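Local coordinates for phosphoribosylaminoimidazole-succinocarboxamide synthase (Pyrococcus horikoshii, PDB 4O7R), which catalyses the ATP-dependent joining of L-aspartate to carboxyaminoimidazole ribonucleotide, giving SAICAR, a step of de novo purine biosynthesis, at residues L88-R93 / L176-D181; R93-G98 / G109-E114; I170-K175 / R198-K203. All blocks are in the same frame, centred on the assembly; numbering follows the deposited sequence.

Contact 1: L88-R93 / L176-D181; sequences LEVVVR and LEFGKD. With U5P (uridine-5'-monophosphate), chain B.
V90 and L176 face each other as an antiparallel hydrogen-bonded pair, CA to CA 5.0 Å, beyond which segment 176-181 diverges from segment 88-93. V90 N donates to L176 O, and L176 N to V90 O, both at 2.8 Å. Farther on a water bridges the widening gap, 2.7 Å from L88 O and taking the F178 N-H at 2.9 Å.

The side chains divide between two faces. On one, V90 CB sits beside L176 CB, and V90 CG2 comes up to the rim of the F178 ring, 3.8 Å from CE2 and near the ring plane. The two side chains cross at about a right angle; F178 CG stands beside its own backbone N (chi1 -69°), which brings the CD2–CE2 edge round to the valine. I149 and I152 of helix 143-166 close over this apolar patch.

On the other face E89 and E177 run side by side in the same direction, their carboxylates turned 46° apart, with E89 OE1 4.2 Å from E177 OE2. E177 CG rests on L88 O. Salt bridges from K175 and K122 to E177 OE2 probably offset the mutual repulsion of the two acids. V91, on the same side as E89, lays CG1 against C5' of the bound uridine monophosphate at 3.7 Å. The contact thus lies in an antiparallel sheet that is covered on its V90 and F178 face by helix 143-166 and carries the nucleotide on its E89 and V91 face.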
loop_
_atom_site.group_PDB
_atom_site.type_symbol
_atom_site.label_atom_id
_atom_site.label_comp_id
_atom_site.label_asym_id
_atom_site.label_seq_id
_atom_site.Cartn_x
_atom_site.Cartn_y
_atom_site.Cartn_z
ATOM N N LEU A 88 1.195 -13.586 -3.010
ATOM C CA LEU A 88 1.431 -12.543 -2.007
ATOM C C LEU A 88 2.648 -12.816 -1.159
ATOM O O LEU A 88 3.016 -13.970 -0.927
ATOM C CB LEU A 88 0.236 -12.377 -1.063
ATOM C CG LEU A 88 -1.189 -12.207 -1.601
ATOM C CD1 LEU A 88 -2.185 -12.647 -0.533
ATOM C CD2 LEU A 88 -1.440 -10.776 -2.047
ATOM N N GLU A 89 3.263 -11.731 -0.697
ATOM C CA GLU A 89 4.121 -11.754 0.463
ATOM C C GLU A 89 3.415 -10.947 1.547
ATOM O O GLU A 89 2.998 -9.810 1.319
ATOM C CB GLU A 89 5.478 -11.178 0.131
ATOM C CG GLU A 89 6.273 -12.094 -0.772
ATOM C CD GLU A 89 7.385 -11.360 -1.491
ATOM O OE1 GLU A 89 8.246 -12.048 -2.079
ATOM O OE2 GLU A 89 7.383 -10.094 -1.485
ATOM N N VAL A 90 3.244 -11.557 2.715
ATOM C CA VAL A 90 2.436 -10.973 3.780
ATOM C C VAL A 90 3.391 -10.610 4.895
ATOM O O VAL A 90 3.964 -11.489 5.510
ATOM C CB VAL A 90 1.382 -11.982 4.298
ATOM C CG1 VAL A 90 0.473 -11.348 5.344
ATOM C CG2 VAL A 90 0.549 -12.504 3.137
ATOM N N VAL A 91 3.550 -9.320 5.163
ATOM C CA VAL A 91 4.568 -8.877 6.114
ATOM C C VAL A 91 3.947 -8.401 7.432
ATOM O O VAL A 91 3.011 -7.601 7.452
ATOM C CB VAL A 91 5.492 -7.795 5.498
ATOM C CG1 VAL A 91 6.481 -7.295 6.538
ATOM C CG2 VAL A 91 6.237 -8.361 4.297
ATOM N N VAL A 92 4.456 -8.918 8.539
ATOM C CA VAL A 92 3.954 -8.502 9.841
ATOM C C VAL A 92 5.089 -7.730 10.519
ATOM O O VAL A 92 6.239 -8.192 10.517
ATOM C CB VAL A 92 3.435 -9.699 10.671
ATOM C CG1 VAL A 92 2.772 -9.245 11.983
ATOM C CG2 VAL A 92 2.442 -10.495 9.855
ATOM N N ARG A 93 4.774 -6.537 11.038
ATOM C CA ARG A 93 5.800 -5.653 11.637
ATOM C C ARG A 93 5.449 -5.232 13.069
ATOM O O ARG A 93 4.373 -4.682 13.300
ATOM C CB ARG A 93 6.050 -4.427 10.727
ATOM C CG ARG A 93 5.924 -4.769 9.236
ATOM C CD ARG A 93 6.300 -3.611 8.316
ATOM N NE ARG A 93 7.745 -3.453 8.258
ATOM C CZ ARG A 93 8.484 -3.488 7.158
ATOM N NH1 ARG A 93 7.934 -3.643 5.948
ATOM N NH2 ARG A 93 9.797 -3.368 7.277
ATOM N N LEU A 176 5.484 -13.814 5.452
ATOM C CA LEU A 176 4.795 -15.091 5.257
ATOM C C LEU A 176 4.201 -15.239 3.853
ATOM O O LEU A 176 3.855 -14.259 3.205
ATOM C CB LEU A 176 3.630 -15.260 6.250
ATOM C CG LEU A 176 3.894 -15.273 7.750
ATOM C CD1 LEU A 176 2.570 -15.393 8.505
ATOM C CD2 LEU A 176 4.880 -16.377 8.125
ATOM N N GLU A 177 4.061 -16.479 3.404
ATOM C CA GLU A 177 3.366 -16.779 2.159
ATOM C C GLU A 177 2.372 -17.884 2.463
ATOM O O GLU A 177 2.549 -18.643 3.440
ATOM C CB GLU A 177 4.352 -17.241 1.080
ATOM C CG GLU A 177 5.399 -16.186 0.769
ATOM C CD GLU A 177 6.233 -16.467 -0.471
ATOM O OE1 GLU A 177 5.851 -17.302 -1.319
ATOM O OE2 GLU A 177 7.284 -15.816 -0.601
ATOM N N PHE A 178 1.344 -17.980 1.624
ATOM C CA PHE A 178 0.200 -18.835 1.875
ATOM C C PHE A 178 -0.269 -19.460 0.579
ATOM O O PHE A 178 -0.038 -18.902 -0.490
ATOM C CB PHE A 178 -0.969 -17.994 2.404
ATOM C CG PHE A 178 -0.764 -17.443 3.773
ATOM C CD1 PHE A 178 -1.200 -18.157 4.898
ATOM C CD2 PHE A 178 -0.168 -16.189 3.956
ATOM C CE1 PHE A 178 -1.018 -17.650 6.183
ATOM C CE2 PHE A 178 -0.002 -15.674 5.236
ATOM C CZ PHE A 178 -0.421 -16.405 6.349
ATOM N N GLY A 179 -0.973 -20.594 0.687
ATOM C CA GLY A 179 -1.696 -21.203 -0.431
ATOM C C GLY A 179 -2.986 -21.871 0.029
ATOM O O GLY A 179 -3.197 -22.043 1.226
ATOM N N LYS A 180 -3.851 -22.244 -0.919
ATOM C CA LYS A 180 -5.065 -23.020 -0.622
ATOM C C LYS A 180 -4.780 -24.490 -0.839
ATOM O O LYS A 180 -4.213 -24.852 -1.853
ATOM C CB LYS A 180 -6.222 -22.670 -1.567
ATOM C CG LYS A 180 -6.651 -21.221 -1.637
ATOM C CD LYS A 180 -8.121 -21.139 -2.054
ATOM C CE LYS A 180 -8.299 -20.904 -3.550
ATOM N NZ LYS A 180 -8.272 -19.445 -3.884
ATOM N N ASP A 181 -5.191 -25.343 0.093
ATOM C CA ASP A 181 -5.170 -26.784 -0.149
ATOM C C ASP A 181 -6.416 -27.194 -0.946
ATOM O O ASP A 181 -7.205 -26.339 -1.333
ATOM C CB ASP A 181 -5.057 -27.565 1.179
ATOM C CG ASP A 181 -6.266 -27.371 2.095
ATOM O OD1 ASP A 181 -7.368 -27.008 1.625
ATOM O OD2 ASP A 181 -6.115 -27.585 3.303
HETATM N N1 U5P B . 11.136 -10.021 3.487
HETATM C C2 U5P B . 11.292 -11.299 2.860
HETATM N N3 U5P B . 11.310 -11.404 1.515
HETATM C C4 U5P B . 11.190 -10.291 0.752
HETATM C C5 U5P B . 11.030 -9.026 1.337
HETATM C C6 U5P B . 11.006 -8.911 2.724
HETATM O O2 U5P B . 11.413 -12.328 3.549
HETATM O O4 U5P B . 11.205 -10.384 -0.496
HETATM C "C1'" U5P B . 11.115 -9.914 4.955
HETATM C "C2'" U5P B . 12.338 -9.183 5.484
HETATM O "O2'" U5P B . 13.426 -10.072 5.744
HETATM C "C3'" U5P B . 11.787 -8.554 6.749
HETATM C "C4'" U5P B . 10.323 -8.234 6.435
HETATM O "O3'" U5P B . 11.792 -9.527 7.786
HETATM O "O4'" U5P B . 9.969 -9.163 5.402
HETATM C "C5'" U5P B . 10.078 -6.782 5.993
HETATM O "O5'" U5P B . 10.884 -6.478 4.853
HETATM P P U5P B . 11.114 -4.995 4.273
HETATM O O1P U5P B . 11.442 -4.119 5.434
HETATM O O2P U5P B . 12.264 -5.180 3.298
HETATM O O3P U5P B . 9.798 -4.667 3.596
HETATM O O HOH W 1 1.298 -16.036 -0.478
#

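Contact 2: R93-G98 / G109-E114; sequences RNVVAG and GYELPE. With U5P (uridine-5'-monophosphate), chain B.
L112 packs against the backbone carbonyls of R93 and N94. Its CB lies 3.2 Å from N94 O, the same carbonyl that accepts the L112 backbone N at 2.8 Å. CG, set beside its own backbone N (chi1 -64°), keeps close to that oxygen too, and the two methyls then part company: CD1 turns to R93 O, 3.3 Å away, and also touches R93 CB, while CD2 packs on V96 CG2 at 3.9 Å. V138 of the second subunit adds an intermolecular neighbour to L112.

Beyond the leucine the backbones pair in antiparallel fashion. V95 and E111 form a non-hydrogen-bonded pair, flanked by the L112 bond on one side and V96 N to Y110 O on the other, and G109 N then closes a nearly straight bond to V96 O (172° at the hydrogen). V95 CG1 touches the backbone of G109, 3.5 Å from its CA. V96 CG2 meets Y110 at CB, and the tyrosine ring leads away from it.

The side chain of R93 goes the other way, to the bound nucleotide. R93 NH2 donates to U5P O1P at 2.6 Å. R93 NH1 donates to U5P O3P at 3.2 Å and makes a salt bridge with E118; U5P C5' lies over one face of the guanidinium. Main-chain amides and aliphatic carbons thus hold the outer end of this corner, while the charge of R93 is shared between the phosphate and E118. G98 brings its CA near O1P, where a CB would clash, so the lack of a side chain lets the loop approach the phosphate.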
loop_
_atom_site.group_PDB
_atom_site.type_symbol
_atom_site.label_atom_id
_atom_site.label_comp_id
_atom_site.label_asym_id
_atom_site.label_seq_id
_atom_site.Cartn_x
_atom_site.Cartn_y
_atom_site.Cartn_z
ATOM N N ARG A 93 4.774 -6.537 11.038
ATOM C CA ARG A 93 5.800 -5.653 11.637
ATOM C C ARG A 93 5.449 -5.232 13.069
ATOM O O ARG A 93 4.373 -4.682 13.300
ATOM C CB ARG A 93 6.050 -4.427 10.727
ATOM C CG ARG A 93 5.924 -4.769 9.236
ATOM C CD ARG A 93 6.300 -3.611 8.316
ATOM N NE ARG A 93 7.745 -3.453 8.258
ATOM C CZ ARG A 93 8.484 -3.488 7.158
ATOM N NH1 ARG A 93 7.934 -3.643 5.948
ATOM N NH2 ARG A 93 9.797 -3.368 7.277
ATOM N N ASN A 94 6.332 -5.535 14.024
ATOM C CA ASN A 94 6.192 -5.111 15.442
ATOM C C ASN A 94 7.087 -3.893 15.763
ATOM O O ASN A 94 6.676 -2.973 16.500
ATOM C CB ASN A 94 6.558 -6.264 16.390
ATOM C CG ASN A 94 5.752 -7.527 16.112
ATOM O OD1 ASN A 94 4.528 -7.503 16.190
ATOM N ND2 ASN A 94 6.426 -8.623 15.751
ATOM N N VAL A 95 8.301 -3.907 15.210
ATOM C CA VAL A 95 9.297 -2.855 15.408
ATOM C C VAL A 95 9.655 -2.232 14.044
ATOM O O VAL A 95 9.751 -2.945 13.039
ATOM C CB VAL A 95 10.566 -3.411 16.102
ATOM C CG1 VAL A 95 11.644 -2.333 16.220
ATOM C CG2 VAL A 95 10.233 -3.952 17.488
ATOM N N VAL A 96 9.818 -0.908 13.994
ATOM C CA VAL A 96 10.136 -0.228 12.726
ATOM C C VAL A 96 11.547 -0.618 12.266
ATOM O O VAL A 96 12.510 -0.553 13.044
ATOM C CB VAL A 96 9.978 1.313 12.822
ATOM C CG1 VAL A 96 10.489 2.009 11.565
ATOM C CG2 VAL A 96 8.523 1.681 13.040
ATOM N N ALA A 97 11.635 -1.065 11.016
ATOM C CA ALA A 97 12.907 -1.469 10.389
ATOM C C ALA A 97 12.733 -1.509 8.886
ATOM O O ALA A 97 11.606 -1.426 8.396
ATOM C CB ALA A 97 13.375 -2.821 10.902
ATOM N N GLY A 98 13.845 -1.640 8.159
ATOM C CA GLY A 98 13.827 -1.734 6.682
ATOM C C GLY A 98 12.915 -0.746 5.961
ATOM O O GLY A 98 12.947 0.462 6.214
ATOM N N GLY A 109 13.865 0.747 15.119
ATOM C CA GLY A 109 13.793 0.361 16.524
ATOM C C GLY A 109 12.542 0.864 17.236
ATOM O O GLY A 109 12.298 0.520 18.384
ATOM N N TYR A 110 11.744 1.686 16.569
ATOM C CA TYR A 110 10.492 2.162 17.145
ATOM C C TYR A 110 9.504 1.000 17.367
ATOM O O TYR A 110 9.195 0.222 16.448
ATOM C CB TYR A 110 9.898 3.197 16.220
ATOM C CG TYR A 110 8.649 3.904 16.699
ATOM C CD1 TYR A 110 8.730 5.199 17.224
ATOM C CD2 TYR A 110 7.377 3.313 16.566
ATOM C CE1 TYR A 110 7.602 5.871 17.627
ATOM C CE2 TYR A 110 6.227 3.993 16.973
ATOM C CZ TYR A 110 6.359 5.273 17.499
ATOM O OH TYR A 110 5.267 5.988 17.921
ATOM N N GLU A 111 9.024 0.892 18.599
ATOM C CA GLU A 111 8.066 -0.120 18.977
ATOM C C GLU A 111 6.657 0.293 18.541
ATOM O O GLU A 111 6.112 1.249 19.068
ATOM C CB GLU A 111 8.106 -0.288 20.492
ATOM C CG GLU A 111 6.935 -1.049 21.090
ATOM C CD GLU A 111 7.330 -2.442 21.480
ATOM O OE1 GLU A 111 7.838 -3.176 20.593
ATOM O OE2 GLU A 111 7.167 -2.782 22.674
ATOM N N LEU A 112 6.073 -0.428 17.591
ATOM C CA LEU A 112 4.717 -0.111 17.114
ATOM C C LEU A 112 3.663 -0.367 18.210
ATOM O O LEU A 112 3.816 -1.304 18.995
ATOM C CB LEU A 112 4.395 -0.875 15.809
ATOM C CG LEU A 112 5.279 -0.481 14.603
ATOM C CD1 LEU A 112 5.347 -1.575 13.531
ATOM C CD2 LEU A 112 4.868 0.861 14.003
ATOM N N PRO A 113 2.605 0.478 18.271
ATOM C CA PRO A 113 1.566 0.312 19.312
ATOM C C PRO A 113 0.742 -0.957 19.103
ATOM O O PRO A 113 0.157 -1.476 20.059
ATOM C CB PRO A 113 0.689 1.576 19.172
ATOM C CG PRO A 113 0.964 2.120 17.798
ATOM C CD PRO A 113 2.311 1.594 17.346
ATOM N N GLU A 114 0.700 -1.446 17.864
ATOM C CA GLU A 114 0.147 -2.754 17.542
ATOM C C GLU A 114 0.794 -3.276 16.237
ATOM O O GLU A 114 1.341 -2.482 15.481
ATOM C CB GLU A 114 -1.374 -2.649 17.377
ATOM C CG GLU A 114 -1.814 -1.742 16.240
ATOM C CD GLU A 114 -3.304 -1.520 16.251
ATOM O OE1 GLU A 114 -3.740 -0.582 16.956
ATOM O OE2 GLU A 114 -4.034 -2.291 15.568
HETATM N N1 U5P B . 11.136 -10.021 3.487
HETATM C C2 U5P B . 11.292 -11.299 2.860
HETATM N N3 U5P B . 11.310 -11.404 1.515
HETATM C C4 U5P B . 11.190 -10.291 0.752
HETATM C C5 U5P B . 11.030 -9.026 1.337
HETATM C C6 U5P B . 11.006 -8.911 2.724
HETATM O O2 U5P B . 11.413 -12.328 3.549
HETATM O O4 U5P B . 11.205 -10.384 -0.496
HETATM C "C1'" U5P B . 11.115 -9.914 4.955
HETATM C "C2'" U5P B . 12.338 -9.183 5.484
HETATM O "O2'" U5P B . 13.426 -10.072 5.744
HETATM C "C3'" U5P B . 11.787 -8.554 6.749
HETATM C "C4'" U5P B . 10.323 -8.234 6.435
HETATM O "O3'" U5P B . 11.792 -9.527 7.786
HETATM O "O4'" U5P B . 9.969 -9.163 5.402
HETATM C "C5'" U5P B . 10.078 -6.782 5.993
HETATM O "O5'" U5P B . 10.884 -6.478 4.853
HETATM P P U5P B . 11.114 -4.995 4.273
HETATM O O1P U5P B . 11.442 -4.119 5.434
HETATM O O2P U5P B . 12.264 -5.180 3.298
HETATM O O3P U5P B . 9.798 -4.667 3.596
#

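Contact 3: I170-K175 / R198-K203; sequences ILVDFK and RFWDAK. With U5P (uridine-5'-monophosphate), chain B.
D173 and R198 meet at the nucleotide end of an antiparallel strand pair that carries a beta bulge, V172 and D173 together standing opposite R198. R198 NH1 holds D173 OD2 in a salt bridge of 2.8 Å, on the syn side of the carboxylate and in the guanidinium plane, the two flat groups being 71° apart. D173 CG lies between its backbone N and carbonyl carbon (chi1 55°), which places OD2 at R198 and OD1 at the ribose. NH1 of R198 also donates to U5P O1P at 3.0 Å, while NE is engaged by D211. Replacing R198 with a leucine would probably leave D173 OD2 and this phosphate oxygen without their shared donor and the carboxylate freer to turn.

Packing is tight in the middle. V172 CG2 sits over the face of W200, 3.5 Å from the centroid of the five-membered ring and 13° off its normal, a CH-pi contact. On the opposite face of the sheet L171 CD1 touches F199 CE1 at 3.6 Å, side by side.

The far end opens to solvent. I170 still exchanges two backbone bonds with W200, but its CD1 rests against the exposed A202, 3.8 Å from CA, and near D201 O. At the ligand, K175 CE lies 3.3 Å from U5P O2, and the ribose hydroxyl O3' donates to D173 OD1 at 2.5 Å.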
loop_
_atom_site.group_PDB
_atom_site.type_symbol
_atom_site.label_atom_id
_atom_site.label_comp_id
_atom_site.label_asym_id
_atom_site.label_seq_id
_atom_site.Cartn_x
_atom_site.Cartn_y
_atom_site.Cartn_z
ATOM N N ILE A 170 14.039 -10.400 20.083
ATOM C CA ILE A 170 12.919 -9.577 19.633
ATOM C C ILE A 170 12.592 -9.913 18.184
ATOM O O ILE A 170 13.479 -9.829 17.312
ATOM C CB ILE A 170 13.183 -8.062 19.746
ATOM C CG1 ILE A 170 13.562 -7.665 21.177
ATOM C CG2 ILE A 170 11.950 -7.280 19.331
ATOM C CD1 ILE A 170 14.522 -6.483 21.207
ATOM N N LEU A 171 11.330 -10.294 17.941
ATOM C CA LEU A 171 10.798 -10.426 16.583
ATOM C C LEU A 171 10.366 -9.063 16.011
ATOM O O LEU A 171 9.281 -8.532 16.298
ATOM C CB LEU A 171 9.645 -11.439 16.519
ATOM C CG LEU A 171 9.020 -11.728 15.147
ATOM C CD1 LEU A 171 9.973 -12.444 14.204
ATOM C CD2 LEU A 171 7.781 -12.567 15.345
ATOM N N VAL A 172 11.235 -8.509 15.186
ATOM C CA VAL A 172 11.047 -7.170 14.633
ATOM C C VAL A 172 9.944 -7.149 13.554
ATOM O O VAL A 172 8.948 -6.417 13.676
ATOM C CB VAL A 172 12.423 -6.682 14.143
ATOM C CG1 VAL A 172 12.346 -5.446 13.251
ATOM C CG2 VAL A 172 13.361 -6.511 15.345
ATOM N N ASP A 173 10.116 -7.978 12.528
ATOM C CA ASP A 173 9.130 -8.176 11.467
ATOM C C ASP A 173 9.406 -9.533 10.827
ATOM O O ASP A 173 10.369 -10.211 11.195
ATOM C CB ASP A 173 9.207 -7.031 10.412
ATOM C CG ASP A 173 10.598 -6.863 9.838
ATOM O OD1 ASP A 173 11.269 -7.888 9.647
ATOM O OD2 ASP A 173 11.049 -5.721 9.580
ATOM N N PHE A 174 8.586 -9.925 9.858
ATOM C CA PHE A 174 8.816 -11.175 9.132
ATOM C C PHE A 174 7.836 -11.284 7.980
ATOM O O PHE A 174 6.770 -10.667 8.021
ATOM C CB PHE A 174 8.691 -12.392 10.071
ATOM C CG PHE A 174 7.304 -12.602 10.635
ATOM C CD1 PHE A 174 6.397 -13.432 9.989
ATOM C CD2 PHE A 174 6.925 -11.996 11.819
ATOM C CE1 PHE A 174 5.122 -13.627 10.502
ATOM C CE2 PHE A 174 5.650 -12.203 12.351
ATOM C CZ PHE A 174 4.746 -13.023 11.689
ATOM N N LYS A 175 8.197 -12.068 6.968
ATOM C CA LYS A 175 7.362 -12.270 5.777
ATOM C C LYS A 175 6.779 -13.705 5.778
ATOM O O LYS A 175 7.497 -14.673 6.095
ATOM C CB LYS A 175 8.177 -12.002 4.515
ATOM C CG LYS A 175 7.437 -12.133 3.177
ATOM C CD LYS A 175 7.477 -13.541 2.573
ATOM C CE LYS A 175 8.908 -13.965 2.205
ATOM N NZ LYS A 175 9.056 -15.379 1.721
ATOM N N ARG A 198 13.214 -10.529 10.653
ATOM C CA ARG A 198 14.215 -9.808 11.423
ATOM C C ARG A 198 14.179 -10.274 12.871
ATOM O O ARG A 198 13.095 -10.390 13.479
ATOM C CB ARG A 198 14.030 -8.283 11.329
ATOM C CG ARG A 198 14.318 -7.714 9.950
ATOM C CD ARG A 198 14.450 -6.198 9.971
ATOM N NE ARG A 198 15.026 -5.758 8.705
ATOM C CZ ARG A 198 14.326 -5.448 7.618
ATOM N NH1 ARG A 198 12.992 -5.445 7.648
ATOM N NH2 ARG A 198 14.964 -5.098 6.505
ATOM N N PHE A 199 15.368 -10.562 13.401
ATOM C CA PHE A 199 15.570 -10.984 14.778
ATOM C C PHE A 199 16.607 -10.087 15.437
ATOM O O PHE A 199 17.737 -9.997 14.954
ATOM C CB PHE A 199 16.119 -12.410 14.808
ATOM C CG PHE A 199 15.168 -13.453 14.300
ATOM C CD1 PHE A 199 13.813 -13.424 14.646
ATOM C CD2 PHE A 199 15.640 -14.504 13.515
ATOM C CE1 PHE A 199 12.950 -14.416 14.197
ATOM C CE2 PHE A 199 14.782 -15.492 13.065
ATOM C CZ PHE A 199 13.433 -15.452 13.399
ATOM N N TRP A 200 16.245 -9.412 16.524
ATOM C CA TRP A 200 17.246 -8.659 17.291
ATOM C C TRP A 200 17.519 -9.293 18.624
ATOM O O TRP A 200 16.619 -9.853 19.240
ATOM C CB TRP A 200 16.844 -7.207 17.496
ATOM C CG TRP A 200 16.770 -6.386 16.246
ATOM C CD1 TRP A 200 17.146 -6.754 14.945
ATOM C CD2 TRP A 200 16.319 -4.994 16.136
ATOM N NE1 TRP A 200 16.926 -5.728 14.073
ATOM C CE2 TRP A 200 16.441 -4.635 14.725
ATOM C CE3 TRP A 200 15.840 -4.050 17.032
ATOM C CZ2 TRP A 200 16.090 -3.376 14.254
ATOM C CZ3 TRP A 200 15.478 -2.789 16.544
ATOM C CH2 TRP A 200 15.601 -2.463 15.185
ATOM N N ASP A 201 18.771 -9.227 19.071
ATOM C CA ASP A 201 19.080 -9.629 20.441
ATOM C C ASP A 201 18.353 -8.697 21.382
ATOM O O ASP A 201 18.442 -7.481 21.222
ATOM C CB ASP A 201 20.579 -9.575 20.744
ATOM C CG ASP A 201 20.871 -9.924 22.185
ATOM O OD1 ASP A 201 20.568 -11.068 22.548
ATOM O OD2 ASP A 201 21.344 -9.055 22.962
ATOM N N ALA A 202 17.649 -9.263 22.361
ATOM C CA ALA A 202 16.920 -8.447 23.363
ATOM C C ALA A 202 17.765 -7.388 24.106
ATOM O O ALA A 202 17.289 -6.259 24.336
ATOM C CB ALA A 202 16.168 -9.335 24.355
ATOM N N LYS A 203 19.004 -7.737 24.465
ATOM C CA LYS A 203 19.869 -6.805 25.195
ATOM C C LYS A 203 20.597 -5.836 24.271
ATOM O O LYS A 203 20.519 -4.612 24.456
ATOM C CB LYS A 203 20.872 -7.553 26.082
ATOM C CG LYS A 203 21.627 -6.657 27.064
HETATM N N1 U5P B . 11.136 -10.021 3.487
HETATM C C2 U5P B . 11.292 -11.299 2.860
HETATM N N3 U5P B . 11.310 -11.404 1.515
HETATM C C4 U5P B . 11.190 -10.291 0.752
HETATM C C5 U5P B . 11.030 -9.026 1.337
HETATM C C6 U5P B . 11.006 -8.911 2.724
HETATM O O2 U5P B . 11.413 -12.328 3.549
HETATM O O4 U5P B . 11.205 -10.384 -0.496
HETATM C "C1'" U5P B . 11.115 -9.914 4.955
HETATM C "C2'" U5P B . 12.338 -9.183 5.484
HETATM O "O2'" U5P B . 13.426 -10.072 5.744
HETATM C "C3'" U5P B . 11.787 -8.554 6.749
HETATM C "C4'" U5P B . 10.323 -8.234 6.435
HETATM O "O3'" U5P B . 11.792 -9.527 7.786
HETATM O "O4'" U5P B . 9.969 -9.163 5.402
HETATM C "C5'" U5P B . 10.078 -6.782 5.993
HETATM O "O5'" U5P B . 10.884 -6.478 4.853
HETATM P P U5P B . 11.114 -4.995 4.273
HETATM O O1P U5P B . 11.442 -4.119 5.434
HETATM O O2P U5P B . 12.264 -5.180 3.298
HETATM O O3P U5P B . 9.798 -4.667 3.596
#

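Overall arrangement
All three contacts reach the same antiparallel sheet, contact 2 through the loop that follows strand 84-93. Contacts 1 and 3 are buried and share strand 169-180, pairing it with strand 84-93 and strand 197-201 respectively; contact 2 lies farther out, partly exposed and beside the second subunit, and shares R93 with contact 1. N94 ties contact 2 to contact 3, its N and ND2 lying close to V172 O and L171 O. Contact 1 combines apolar packing with paired acids, contact 2 relies mostly on backbone bonds, and contact 3 on aromatic packing and a salt bridge. All border the uridine monophosphate, whose ribose-phosphate probably occupies the place of the substrate's phosphoribosyl group.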